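Local coordinates for 4-alpha-glucanotransferase (Corynebacterium glutamicum, PDB 5B68), which is an amylomaltase, also called disproportionating enzyme, that has a TIM-barrel fold and carries a beta-sandwich domain in its N-terminal part, at residues V91-A97 with L148-R153; P428-P432 with Y482-D486; S530-F534 with L562-Y568. One frame throughout, in Å; residues are numbered along the deposited sequence.

Interaction 1: V91-A97 with L148-R153. With SO4 (sulfate ion), chain M.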
ATOM      1  N   VAL A  91       1.184  28.527  27.025  1.00 21.88           N
ATOM      2  CA  VAL A  91       0.634  28.440  28.399  1.00 21.32           C
ATOM      3  C   VAL A  91      -0.074  29.769  28.759  1.00 22.70           C
ATOM      4  O   VAL A  91       0.194  30.816  28.140  1.00 20.05           O
ATOM      5  CB  VAL A  91       1.713  28.153  29.457  1.00 20.59           C
ATOM      6  CG1 VAL A  91       2.289  26.776  29.307  1.00 23.63           C
ATOM      7  CG2 VAL A  91       2.821  29.209  29.425  1.00 21.86           C
ATOM      8  N   HIS A  92      -0.962  29.745  29.763  1.00 24.58           N
ATOM      9  CA  HIS A  92      -1.511  31.018  30.287  1.00 26.06           C
ATOM     10  C   HIS A  92      -0.314  31.904  30.732  1.00 24.93           C
ATOM     11  O   HIS A  92       0.592  31.435  31.378  1.00 25.76           O
ATOM     12  CB  HIS A  92      -2.381  30.758  31.485  1.00 27.00           C
ATOM     13  CG  HIS A  92      -3.636  30.016  31.183  1.00 28.66           C
ATOM     14  ND1 HIS A  92      -3.891  29.411  29.967  1.00 31.25           N
ATOM     15  CD2 HIS A  92      -4.695  29.723  31.970  1.00 27.71           C
ATOM     16  CE1 HIS A  92      -5.059  28.781  30.023  1.00 28.30           C
ATOM     17  NE2 HIS A  92      -5.563  28.958  31.226  1.00 31.43           N
ATOM     18  N   ASP A  93      -0.299  33.142  30.310  1.00 29.45           N
ATOM     19  CA  ASP A  93       0.855  34.009  30.517  1.00 29.85           C
ATOM     20  C   ASP A  93       1.177  34.151  32.023  1.00 31.99           C
ATOM     21  O   ASP A  93       0.290  34.303  32.829  1.00 29.39           O
ATOM     22  CB  ASP A  93       0.619  35.346  29.853  1.00 32.11           C
ATOM     23  CG  ASP A  93       1.845  36.240  29.855  1.00 35.93           C
ATOM     24  OD1 ASP A  93       2.973  35.817  29.509  1.00 38.61           O
ATOM     25  OD2 ASP A  93       1.642  37.411  30.115  1.00 38.51           O
ATOM     26  N   GLY A  94       2.415  33.854  32.390  1.00 30.71           N
ATOM     27  CA  GLY A  94       2.797  33.847  33.788  1.00 31.91           C
ATOM     28  C   GLY A  94       2.628  32.550  34.531  1.00 33.32           C
ATOM     29  O   GLY A  94       3.060  32.459  35.659  1.00 30.80           O
ATOM     30  N   SER A  95       2.056  31.505  33.907  1.00 30.74           N
ATOM     31  CA  SER A  95       2.016  30.195  34.542  1.00 26.70           C
ATOM     32  C   SER A  95       3.249  29.368  34.035  1.00 25.61           C
ATOM     33  O   SER A  95       3.892  29.796  33.027  1.00 26.53           O
ATOM     34  CB  SER A  95       0.631  29.545  34.237  1.00 31.14           C
ATOM     35  OG  SER A  95       0.584  29.179  32.857  1.00 31.44           O
ATOM     36  N   PRO A  96       3.586  28.236  34.702  1.00 21.67           N
ATOM     37  CA  PRO A  96       4.753  27.396  34.373  1.00 23.52           C
ATOM     38  C   PRO A  96       4.582  26.775  32.994  1.00 24.37           C
ATOM     39  O   PRO A  96       3.408  26.519  32.571  1.00 23.38           O
ATOM     40  CB  PRO A  96       4.725  26.332  35.408  1.00 24.96           C
ATOM     41  CG  PRO A  96       3.979  26.907  36.564  1.00 25.29           C
ATOM     42  CD  PRO A  96       2.928  27.726  35.935  1.00 25.18           C
ATOM     43  N   ALA A  97       5.724  26.624  32.310  1.00 24.02           N
ATOM     44  CA  ALA A  97       5.827  25.734  31.173  1.00 22.75           C
ATOM     45  C   ALA A  97       6.851  24.631  31.483  1.00 22.34           C
ATOM     46  O   ALA A  97       8.012  24.686  31.087  1.00 27.44           O
ATOM     47  CB  ALA A  97       6.171  26.515  29.947  1.00 21.62           C
ATOM     48  N   LEU A 148       3.647  18.284  29.032  1.00 19.97           N
ATOM     49  CA  LEU A 148       3.605  19.653  29.516  1.00 21.71           C
ATOM     50  C   LEU A 148       2.734  19.707  30.768  1.00 24.14           C
ATOM     51  O   LEU A 148       1.596  19.212  30.786  1.00 21.82           O
ATOM     52  CB  LEU A 148       3.049  20.580  28.477  1.00 21.08           C
ATOM     53  CG  LEU A 148       2.563  21.977  28.862  1.00 20.62           C
ATOM     54  CD1 LEU A 148       3.815  22.721  29.278  1.00 20.47           C
ATOM     55  CD2 LEU A 148       1.777  22.786  27.846  1.00 23.14           C
ATOM     56  N   LYS A 149       3.298  20.342  31.813  1.00 24.31           N
ATOM     57  CA  LYS A 149       2.516  20.673  33.024  1.00 27.34           C
ATOM     58  C   LYS A 149       2.573  22.178  33.234  1.00 22.57           C
ATOM     59  O   LYS A 149       3.641  22.795  33.174  1.00 22.91           O
ATOM     60  CB  LYS A 149       2.977  19.898  34.264  1.00 29.54           C
ATOM     61  CG  LYS A 149       2.110  20.148  35.478  1.00 34.77           C
ATOM     62  CD  LYS A 149       2.414  19.138  36.587  1.00 40.78           C
ATOM     63  CE  LYS A 149       1.589  19.412  37.829  1.00 40.66           C
ATOM     64  NZ  LYS A 149       1.975  20.760  38.358  1.00 43.97           N
ATOM     65  N   SER A 150       1.393  22.773  33.427  1.00 23.41           N
ATOM     66  CA  SER A 150       1.243  24.183  33.696  1.00 24.06           C
ATOM     67  C   SER A 150       0.220  24.376  34.811  1.00 25.32           C
ATOM     68  O   SER A 150      -0.977  24.467  34.552  1.00 22.88           O
ATOM     69  CB  SER A 150       0.866  24.900  32.415  1.00 23.63           C
ATOM     70  OG  SER A 150       0.775  26.300  32.602  1.00 20.88           O
ATOM     71  N   ASN A 151       0.725  24.384  36.068  1.00 27.79           N
ATOM     72  CA  ASN A 151      -0.152  24.242  37.256  1.00 27.67           C
ATOM     73  C   ASN A 151      -1.064  23.069  37.072  1.00 27.88           C
ATOM     74  O   ASN A 151      -0.552  21.974  36.875  1.00 28.80           O
ATOM     75  CB  ASN A 151      -0.850  25.527  37.578  1.00 27.70           C
ATOM     76  CG  ASN A 151       0.138  26.626  37.937  1.00 28.98           C
ATOM     77  OD1 ASN A 151       1.206  26.326  38.467  1.00 30.93           O
ATOM     78  ND2 ASN A 151      -0.184  27.909  37.573  1.00 29.17           N
ATOM     79  N   GLU A 152      -2.377  23.242  37.165  1.00 28.78           N
ATOM     80  CA  GLU A 152      -3.288  22.125  37.023  1.00 34.95           C
ATOM     81  C   GLU A 152      -3.671  21.751  35.545  1.00 31.16           C
ATOM     82  O   GLU A 152      -4.491  20.863  35.313  1.00 28.95           O
ATOM     83  CB  GLU A 152      -4.562  22.383  37.843  1.00 41.77           C
ATOM     84  CG  GLU A 152      -5.643  23.198  37.156  1.00 45.99           C
ATOM     85  CD  GLU A 152      -5.435  24.719  37.136  1.00 53.68           C
ATOM     86  OE1 GLU A 152      -4.384  25.270  37.643  1.00 47.46           O
ATOM     87  OE2 GLU A 152      -6.383  25.358  36.585  1.00 53.99           O
ATOM     88  N   ARG A 153      -3.131  22.474  34.573  1.00 27.90           N
ATOM     89  CA  ARG A 153      -3.322  22.130  33.184  1.00 25.09           C
ATOM     90  C   ARG A 153      -2.186  21.203  32.758  1.00 25.25           C
ATOM     91  O   ARG A 153      -1.007  21.322  33.203  1.00 26.30           O
ATOM     92  CB  ARG A 153      -3.355  23.370  32.330  1.00 25.85           C
ATOM     93  CG  ARG A 153      -4.516  24.284  32.615  1.00 25.40           C
ATOM     94  CD  ARG A 153      -4.428  25.618  31.855  1.00 27.37           C
ATOM     95  NE  ARG A 153      -3.317  26.476  32.339  1.00 28.75           N
ATOM     96  CZ  ARG A 153      -3.296  27.125  33.500  1.00 32.00           C
ATOM     97  NH1 ARG A 153      -4.343  27.052  34.327  1.00 30.16           N
ATOM     98  NH2 ARG A 153      -2.195  27.824  33.871  1.00 29.69           N
TER
HETATM   99  S   SO4 M 812      -3.664  29.042  37.187  1.00 70.81           S
HETATM  100  O1  SO4 M 812      -3.397  27.806  37.975  1.00 65.96           O
HETATM  101  O2  SO4 M 812      -3.811  30.205  38.080  1.00 68.35           O
HETATM  102  O3  SO4 M 812      -2.527  29.313  36.241  1.00 67.40           O
HETATM  103  O4  SO4 M 812      -4.979  28.926  36.507  1.00 73.62           O
HETATM  104  O   HOH W   1      -1.129  27.044  30.795  1.00 23.85           O

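Interaction 2: P428-P432 with Y482-D486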
ATOM      1  N   PRO A 428     -11.515   7.426   1.338  1.00 22.04           N
ATOM      2  CA  PRO A 428     -11.474   8.638   2.158  1.00 20.73           C
ATOM      3  C   PRO A 428     -10.043   8.974   2.568  1.00 19.05           C
ATOM      4  O   PRO A 428      -9.320   8.093   3.011  1.00 22.83           O
ATOM      5  CB  PRO A 428     -12.342   8.263   3.365  1.00 22.16           C
ATOM      6  CG  PRO A 428     -12.166   6.804   3.534  1.00 24.27           C
ATOM      7  CD  PRO A 428     -11.964   6.271   2.123  1.00 22.82           C
ATOM      8  N   PRO A 429      -9.614  10.227   2.414  1.00 18.62           N
ATOM      9  CA  PRO A 429      -8.217  10.498   2.752  1.00 19.36           C
ATOM     10  C   PRO A 429      -8.035  10.669   4.235  1.00 19.63           C
ATOM     11  O   PRO A 429      -8.937  11.039   4.948  1.00 19.86           O
ATOM     12  CB  PRO A 429      -7.947  11.797   2.038  1.00 19.82           C
ATOM     13  CG  PRO A 429      -9.268  12.495   1.968  1.00 20.43           C
ATOM     14  CD  PRO A 429     -10.255  11.388   1.781  1.00 20.74           C
ATOM     15  N   TRP A 430      -6.794  10.586   4.670  1.00 19.45           N
ATOM     16  CA  TRP A 430      -6.464  11.005   6.009  1.00 19.34           C
ATOM     17  C   TRP A 430      -6.823  12.484   6.137  1.00 19.98           C
ATOM     18  O   TRP A 430      -6.739  13.230   5.195  1.00 20.22           O
ATOM     19  CB  TRP A 430      -4.962  10.939   6.239  1.00 17.76           C
ATOM     20  CG  TRP A 430      -4.285   9.626   6.268  1.00 18.86           C
ATOM     21  CD1 TRP A 430      -3.251   9.244   5.492  1.00 19.39           C
ATOM     22  CD2 TRP A 430      -4.504   8.553   7.186  1.00 18.35           C
ATOM     23  NE1 TRP A 430      -2.829   7.992   5.826  1.00 20.46           N
ATOM     24  CE2 TRP A 430      -3.580   7.543   6.871  1.00 21.08           C
ATOM     25  CE3 TRP A 430      -5.396   8.339   8.226  1.00 20.61           C
ATOM     26  CZ2 TRP A 430      -3.530   6.347   7.557  1.00 21.03           C
ATOM     27  CZ3 TRP A 430      -5.340   7.153   8.903  1.00 20.47           C
ATOM     28  CH2 TRP A 430      -4.420   6.171   8.565  1.00 22.76           C
ATOM     29  N   HIS A 431      -7.225  12.883   7.325  1.00 18.40           N
ATOM     30  CA  HIS A 431      -7.311  14.270   7.649  1.00 20.08           C
ATOM     31  C   HIS A 431      -5.877  14.713   8.049  1.00 21.96           C
ATOM     32  O   HIS A 431      -5.330  14.163   9.011  1.00 20.55           O
ATOM     33  CB  HIS A 431      -8.288  14.460   8.837  1.00 21.36           C
ATOM     34  CG  HIS A 431      -8.529  15.891   9.153  1.00 22.61           C
ATOM     35  ND1 HIS A 431      -9.747  16.518   9.006  1.00 27.35           N
ATOM     36  CD2 HIS A 431      -7.655  16.857   9.502  1.00 23.29           C
ATOM     37  CE1 HIS A 431      -9.602  17.806   9.267  1.00 21.84           C
ATOM     38  NE2 HIS A 431      -8.353  18.025   9.613  1.00 26.31           N
ATOM     39  N   PRO A 432      -5.253  15.649   7.293  1.00 18.62           N
ATOM     40  CA  PRO A 432      -3.867  16.014   7.576  1.00 21.95           C
ATOM     41  C   PRO A 432      -3.551  16.507   8.997  1.00 22.76           C
ATOM     42  O   PRO A 432      -2.411  16.295   9.448  1.00 29.28           O
ATOM     43  CB  PRO A 432      -3.563  17.126   6.604  1.00 21.60           C
ATOM     44  CG  PRO A 432      -4.598  16.989   5.506  1.00 22.94           C
ATOM     45  CD  PRO A 432      -5.785  16.285   6.084  1.00 18.32           C
ATOM     46  N   TYR A 482      -5.523  19.315  -4.747  1.00 22.83           N
ATOM     47  CA  TYR A 482      -4.557  18.653  -3.907  1.00 20.13           C
ATOM     48  C   TYR A 482      -4.694  19.109  -2.472  1.00 21.20           C
ATOM     49  O   TYR A 482      -4.913  20.264  -2.217  1.00 19.58           O
ATOM     50  CB  TYR A 482      -3.139  18.945  -4.393  1.00 22.11           C
ATOM     51  CG  TYR A 482      -2.770  18.116  -5.580  1.00 23.98           C
ATOM     52  CD1 TYR A 482      -2.430  16.795  -5.422  1.00 24.30           C
ATOM     53  CD2 TYR A 482      -2.836  18.627  -6.863  1.00 26.85           C
ATOM     54  CE1 TYR A 482      -2.127  16.011  -6.493  1.00 26.67           C
ATOM     55  CE2 TYR A 482      -2.533  17.844  -7.948  1.00 27.69           C
ATOM     56  CZ  TYR A 482      -2.179  16.535  -7.751  1.00 28.79           C
ATOM     57  OH  TYR A 482      -1.867  15.733  -8.799  1.00 34.53           O
ATOM     58  N   ILE A 483      -4.585  18.171  -1.555  1.00 20.34           N
ATOM     59  CA  ILE A 483      -4.368  18.499  -0.135  1.00 21.56           C
ATOM     60  C   ILE A 483      -3.006  18.013   0.248  1.00 20.28           C
ATOM     61  O   ILE A 483      -2.614  16.906  -0.102  1.00 20.19           O
ATOM     62  CB  ILE A 483      -5.434  17.923   0.809  1.00 22.85           C
ATOM     63  CG1 ILE A 483      -5.585  16.420   0.662  1.00 24.94           C
ATOM     64  CG2 ILE A 483      -6.763  18.599   0.547  1.00 23.51           C
ATOM     65  CD1 ILE A 483      -6.595  15.876   1.695  1.00 26.09           C
ATOM     66  N   ARG A 484      -2.279  18.863   0.952  0.50 20.93           N
ATOM     67  CA  ARG A 484      -0.904  18.616   1.414  0.50 21.31           C
ATOM     68  C   ARG A 484      -0.845  17.859   2.745  0.50 20.07           C
ATOM     69  O   ARG A 484      -1.655  18.130   3.634  0.50 21.75           O
ATOM     70  CB  ARG A 484      -0.216  20.000   1.529  0.50 22.82           C
ATOM     71  CG  ARG A 484       1.157  20.066   2.168  0.50 25.34           C
ATOM     72  CD  ARG A 484       2.002  21.291   1.783  0.50 27.57           C
ATOM     73  NE  ARG A 484       1.399  22.631   1.852  0.50 31.42           N
ATOM     74  CZ  ARG A 484       0.986  23.221   2.961  0.50 31.72           C
ATOM     75  NH1 ARG A 484       1.044  22.575   4.106  0.50 34.79           N
ATOM     76  NH2 ARG A 484       0.511  24.450   2.908  0.50 35.22           N
ATOM     77  N   PHE A 485       0.140  16.952   2.903  1.00 18.65           N
ATOM     78  CA  PHE A 485       0.400  16.268   4.157  1.00 18.19           C
ATOM     79  C   PHE A 485       1.766  16.639   4.610  1.00 18.15           C
ATOM     80  O   PHE A 485       2.588  17.153   3.834  1.00 18.79           O
ATOM     81  CB  PHE A 485       0.263  14.738   4.013  1.00 18.42           C
ATOM     82  CG  PHE A 485      -1.159  14.322   3.770  1.00 20.86           C
ATOM     83  CD1 PHE A 485      -1.995  14.082   4.844  1.00 20.38           C
ATOM     84  CD2 PHE A 485      -1.680  14.183   2.492  1.00 23.19           C
ATOM     85  CE1 PHE A 485      -3.316  13.758   4.628  1.00 23.44           C
ATOM     86  CE2 PHE A 485      -3.039  13.874   2.297  1.00 26.63           C
ATOM     87  CZ  PHE A 485      -3.850  13.667   3.386  1.00 23.36           C
ATOM     88  N   ASP A 486       2.030  16.382   5.895  1.00 17.65           N
ATOM     89  CA  ASP A 486       3.354  16.571   6.410  1.00 19.43           C
ATOM     90  C   ASP A 486       4.228  15.389   6.001  1.00 17.62           C
ATOM     91  O   ASP A 486       4.256  14.348   6.708  1.00 18.37           O
ATOM     92  CB  ASP A 486       3.328  16.784   7.914  1.00 20.64           C
ATOM     93  CG  ASP A 486       4.703  16.998   8.508  1.00 21.20           C
ATOM     94  OD1 ASP A 486       5.791  16.956   7.836  1.00 19.40           O
ATOM     95  OD2 ASP A 486       4.679  17.350   9.698  1.00 22.50           O
TER
HETATM   96  O   HOH W   2      -0.011  15.322   7.818  1.00 26.90           O

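Interaction 3: S530-F534 with L562-Y568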
ATOM      1  N   SER A 530      11.141   1.364 -11.676  1.00 21.68           N
ATOM      2  CA  SER A 530      11.361   1.487 -13.115  1.00 22.86           C
ATOM      3  C   SER A 530      10.729   0.299 -13.819  1.00 22.95           C
ATOM      4  O   SER A 530      10.952  -0.871 -13.406  1.00 23.46           O
ATOM      5  CB  SER A 530      12.827   1.432 -13.356  1.00 23.97           C
ATOM      6  OG  SER A 530      13.542   2.524 -12.872  1.00 25.17           O
ATOM      7  N   ILE A 531       9.917   0.555 -14.818  1.00 22.86           N
ATOM      8  CA  ILE A 531       9.166  -0.494 -15.528  1.00 24.74           C
ATOM      9  C   ILE A 531       9.597  -0.410 -17.000  1.00 24.79           C
ATOM     10  O   ILE A 531       9.455   0.647 -17.653  1.00 24.70           O
ATOM     11  CB  ILE A 531       7.642  -0.294 -15.358  1.00 25.83           C
ATOM     12  CG1 ILE A 531       7.270  -0.367 -13.876  1.00 27.39           C
ATOM     13  CG2 ILE A 531       6.825  -1.379 -16.066  1.00 26.52           C
ATOM     14  CD1 ILE A 531       5.785  -0.082 -13.634  1.00 32.66           C
ATOM     15  N   LEU A 532      10.192  -1.492 -17.483  1.00 24.89           N
ATOM     16  CA  LEU A 532      10.919  -1.442 -18.763  1.00 24.26           C
ATOM     17  C   LEU A 532      10.033  -0.770 -19.854  1.00 23.96           C
ATOM     18  O   LEU A 532      10.464   0.139 -20.509  1.00 25.43           O
ATOM     19  CB  LEU A 532      11.243  -2.876 -19.218  1.00 24.70           C
ATOM     20  CG  LEU A 532      11.635  -2.986 -20.712  1.00 27.76           C
ATOM     21  CD1 LEU A 532      13.092  -2.647 -20.781  1.00 26.66           C
ATOM     22  CD2 LEU A 532      11.377  -4.319 -21.328  1.00 30.28           C
ATOM     23  N   TRP A 533       8.796  -1.202 -19.987  1.00 25.13           N
ATOM     24  CA  TRP A 533       7.960  -0.739 -21.130  1.00 28.01           C
ATOM     25  C   TRP A 533       7.685   0.771 -21.095  1.00 30.57           C
ATOM     26  O   TRP A 533       7.422   1.363 -22.131  1.00 30.36           O
ATOM     27  CB  TRP A 533       6.642  -1.480 -21.198  1.00 27.46           C
ATOM     28  CG  TRP A 533       6.677  -2.915 -21.358  1.00 29.76           C
ATOM     29  CD1 TRP A 533       6.159  -3.839 -20.501  1.00 30.27           C
ATOM     30  CD2 TRP A 533       7.286  -3.652 -22.424  1.00 26.77           C
ATOM     31  NE1 TRP A 533       6.361  -5.100 -20.975  1.00 31.84           N
ATOM     32  CE2 TRP A 533       7.067  -5.024 -22.151  1.00 30.46           C
ATOM     33  CE3 TRP A 533       7.967  -3.287 -23.591  1.00 28.53           C
ATOM     34  CZ2 TRP A 533       7.506  -6.037 -23.006  1.00 30.14           C
ATOM     35  CZ3 TRP A 533       8.445  -4.294 -24.427  1.00 26.91           C
ATOM     36  CH2 TRP A 533       8.217  -5.646 -24.130  1.00 26.86           C
ATOM     37  N   PHE A 534       7.770   1.387 -19.907  1.00 33.29           N
ATOM     38  CA  PHE A 534       7.550   2.844 -19.764  1.00 32.10           C
ATOM     39  C   PHE A 534       8.775   3.687 -19.758  1.00 32.04           C
ATOM     40  O   PHE A 534       8.666   4.908 -19.720  1.00 33.80           O
ATOM     41  CB  PHE A 534       6.758   3.133 -18.473  1.00 33.64           C
ATOM     42  CG  PHE A 534       5.501   2.341 -18.335  1.00 35.39           C
ATOM     43  CD1 PHE A 534       4.684   2.080 -19.422  1.00 37.86           C
ATOM     44  CD2 PHE A 534       5.074   1.912 -17.077  1.00 38.31           C
ATOM     45  CE1 PHE A 534       3.504   1.357 -19.279  1.00 38.92           C
ATOM     46  CE2 PHE A 534       3.873   1.189 -16.917  1.00 39.99           C
ATOM     47  CZ  PHE A 534       3.083   0.923 -18.022  1.00 40.64           C
ATOM     48  N   LEU A 562      -0.284  -4.541 -16.344  1.00 34.02           N
ATOM     49  CA  LEU A 562      -0.018  -4.697 -17.780  1.00 34.64           C
ATOM     50  C   LEU A 562      -0.258  -6.127 -18.190  1.00 33.94           C
ATOM     51  O   LEU A 562      -0.239  -7.073 -17.362  1.00 35.46           O
ATOM     52  CB  LEU A 562       1.435  -4.345 -18.099  1.00 37.65           C
ATOM     53  CG  LEU A 562       1.691  -2.871 -18.124  1.00 41.83           C
ATOM     54  CD1 LEU A 562       3.183  -2.586 -18.048  1.00 44.21           C
ATOM     55  CD2 LEU A 562       1.081  -2.274 -19.383  1.00 41.81           C
ATOM     56  N   PRO A 563      -0.479  -6.343 -19.476  1.00 37.56           N
ATOM     57  CA  PRO A 563      -0.474  -7.758 -19.894  1.00 36.05           C
ATOM     58  C   PRO A 563       0.939  -8.355 -19.665  1.00 28.35           C
ATOM     59  O   PRO A 563       1.914  -7.643 -19.791  1.00 31.81           O
ATOM     60  CB  PRO A 563      -0.810  -7.664 -21.391  1.00 39.06           C
ATOM     61  CG  PRO A 563      -1.573  -6.387 -21.509  1.00 41.35           C
ATOM     62  CD  PRO A 563      -0.797  -5.448 -20.608  1.00 40.41           C
ATOM     63  N   PRO A 564       1.016  -9.594 -19.225  1.00 29.47           N
ATOM     64  CA  PRO A 564       2.314 -10.264 -19.134  1.00 26.14           C
ATOM     65  C   PRO A 564       3.073 -10.232 -20.451  1.00 29.80           C
ATOM     66  O   PRO A 564       2.479 -10.023 -21.502  1.00 29.49           O
ATOM     67  CB  PRO A 564       1.957 -11.650 -18.784  1.00 27.29           C
ATOM     68  CG  PRO A 564       0.694 -11.502 -17.977  1.00 33.47           C
ATOM     69  CD  PRO A 564      -0.065 -10.478 -18.759  1.00 31.63           C
ATOM     70  N   THR A 565       4.374 -10.353 -20.362  1.00 26.22           N
ATOM     71  CA  THR A 565       5.241 -10.066 -21.521  1.00 26.96           C
ATOM     72  C   THR A 565       4.926 -10.950 -22.727  1.00 25.48           C
ATOM     73  O   THR A 565       5.030 -10.453 -23.855  1.00 29.63           O
ATOM     74  CB  THR A 565       6.665 -10.176 -21.112  1.00 25.95           C
ATOM     75  OG1 THR A 565       6.874  -9.338 -19.983  1.00 29.07           O
ATOM     76  CG2 THR A 565       7.631  -9.725 -22.219  1.00 26.50           C
ATOM     77  N   ALA A 566       4.493 -12.190 -22.532  1.00 25.59           N
ATOM     78  CA  ALA A 566       4.154 -13.023 -23.700  1.00 30.32           C
ATOM     79  C   ALA A 566       2.974 -12.412 -24.458  1.00 37.15           C
ATOM     80  O   ALA A 566       2.915 -12.471 -25.695  1.00 35.27           O
ATOM     81  CB  ALA A 566       3.836 -14.445 -23.326  1.00 29.79           C
ATOM     82  N   GLY A 567       2.017 -11.859 -23.719  1.00 34.03           N
ATOM     83  CA  GLY A 567       0.878 -11.117 -24.340  1.00 34.45           C
ATOM     84  C   GLY A 567       1.262  -9.770 -24.895  1.00 31.06           C
ATOM     85  O   GLY A 567       0.876  -9.420 -26.032  1.00 29.81           O
ATOM     86  N   TYR A 568       2.078  -9.039 -24.138  1.00 30.63           N
ATOM     87  CA  TYR A 568       2.522  -7.726 -24.503  1.00 29.37           C
ATOM     88  C   TYR A 568       3.330  -7.767 -25.822  1.00 32.51           C
ATOM     89  O   TYR A 568       3.117  -6.967 -26.688  1.00 29.46           O
ATOM     90  CB  TYR A 568       3.380  -7.126 -23.407  1.00 27.42           C
ATOM     91  CG  TYR A 568       3.563  -5.671 -23.510  1.00 30.78           C
ATOM     92  CD1 TYR A 568       4.412  -5.117 -24.452  1.00 31.29           C
ATOM     93  CD2 TYR A 568       2.848  -4.791 -22.692  1.00 32.10           C
ATOM     94  CE1 TYR A 568       4.579  -3.760 -24.561  1.00 34.49           C
ATOM     95  CE2 TYR A 568       3.034  -3.416 -22.790  1.00 35.31           C
ATOM     96  CZ  TYR A 568       3.882  -2.908 -23.742  1.00 37.51           C
ATOM     97  OH  TYR A 568       4.094  -1.546 -23.880  1.00 40.63           O
TER
HETATM   98  O   HOH W   3       4.574  -7.243 -20.002  1.00 30.57           O

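Interaction 1: V91-A97 with L148-R153
Arg-153 lies flat on the ring of His-92 where two turns meet at one end of the N-terminal beta sandwich. Residues 92-95 form a type II turn after strand 86-92. Residues 150-153 form the type II' turn of the tight hairpin between strands 142-150 and 153-162.

In the stack, the guanidinium and ring centres are 3.7 Å apart and the planes differ by 8°. The bend at chi3 (-68°) turns the guanidinium onto the ring; CD lies over the same face. Ser-150 O lies above the opposite guanidinium face, toward its rim.

Polar contacts join the two segments beside the stack. Ser-150 OG donates to Pro-96 O at 2.6 Å, in the carbonyl plane. Arg-153 NH2 makes a weak bond to Ser-95 OG.

A sulfate ion, probably from the crystallisation liquor, meets the guanidinium edge. NH2 and NH1 of Arg-153 each donate to a different sulfate oxygen, and Asn-151 ND2 donates to O3.

Apolar contact is looser: Val-91 CG1 and Leu-148 CD2 are 4.3 Å apart.

One water ties the turns together. It accepts from His-92 N at 2.9 Å and from Arg-153 NE at 2.7 Å, and donates to Ser-150 OG.

Interaction 2: P428-P432 with Y482-D486
The ring of Phe-485 pushes into a hollow formed by Trp-430 and Pro-432. It enters with its CE1 and CZ corner leading. Trp-430 O lies in the ring plane, at the edge, 3.4 Å from Phe-485 CZ. The same corner is met by the Trp-430 side chain, whose CB is 3.6 Å from Phe-485 CE1. The indole itself leads away from the contact, so Trp-430 offers its CB and its carbonyl, not its rings.

Pro-432 is the second bump. Its ring crosses the Phe-485 side chain at a slant, with CG 3.6 Å from Phe-485 CE1. This CG also fits against the backbone at Arg-484 O, 3.7 Å away. Pro-432 thus sits in a notch between a carbonyl and an aromatic ring. Phe-485 and Pro-432 bury more area here than the other residues.

Ile-483 fills a shallower place. Its chain is extended at chi2 (176°), which carries CD1 out to the prolines. CD1 is 4.3 Å from Pro-429 CB and 4.4 Å from Pro-432 CG. This is a looser fit than the one around Phe-485.

No direct hydrogen bond joins the two segments. A water bridges them instead, donating to Pro-432 O and accepting from Asp-486 N at 3.0 Å.

The contact is buried. It sets the loop between strand 423-424 and helix 434-437 against the end of strand 481-484. Leu-468 and Val-470 of the adjacent strand 467-472 pack on Phe-485 and Ile-483, respectively. Trp-430 leans on Pro-442 and Leu-446 of helix 441-452. Asp-486 is the N-cap of helix 487-500, with a weak bond from Ala-489 N to its OD1.

Interaction 3: S530-F534 with L562-Y568
Trp-533 and Tyr-568 stack face to face and form the tight part of this contact. The five-membered ring of the indole and the tyrosine ring have centroids 3.7 Å apart, with planes at 11°. The side chains run antiparallel to one another in the stack. Tyr-568 CE1 lies over the indole, 3.5 Å from Trp-533 CD2, while the hydroxyl end reaches back to the tryptophan CB. Tyr-568 CG stands anti to the backbone N (chi1 -164°), and this carries the ring from the helix across to the indole.

The indole edge is filled as well. Thr-565 CG2 lies in the ring plane, 3.8 Å from Trp-533 CZ2. Trp-533 NE1 donates to a water at 3.0 Å. That water donates to Pro-563 O and to Thr-565 OG1, so the buried N-H is satisfied through a bridge to the other segment. Thr-565 OG1 is also hydrogen-bonded to Asp-652 OD2. Leu-532 lies on the opposite indole face, and helices 587-607 and 627-639 close in behind.

The looser side is at Leu-562 and the exposed Phe-534. Phe-534 CZ meets Leu-562 CD1 at 3.5 Å, but the leucine comes obliquely to the ring. The same CD1 is 4.1 Å from Trp-533 CD1 and 4.3 Å from Ile-531 CG2. One methyl thus bridges the solvent side and the packed interior.

One segment ends strand 528-531 and turns in a 3-10 segment; the other comes after strand 553-556. These are the sixth and seventh strands of the barrel sheet. Packing of the segments that leave neighbouring strands at their C-terminal ends fits the TIM-barrel fold.

The three contacts follow one another along the chain, and none touches another. Interaction 1 is a surface contact in the beta-sandwich domain. Interactions 2 and 3 are buried, and both lie in the 4-alpha-glucanotransferase part of the chain. The centre of interaction 2 is about 32 Å from that of interaction 1 and about 32 Å from that of interaction 3. Interactions 1 and 3 lie on opposite sides of the chain's centre, with centres about 62 Å apart and nearest atoms about 45 Å apart. The sulfate belongs to interaction 1. A glycerol, also probably from the crystallisation liquor, lies about 3 Å from the side chain of Trp-430 in interaction 2; it may mark a pocket.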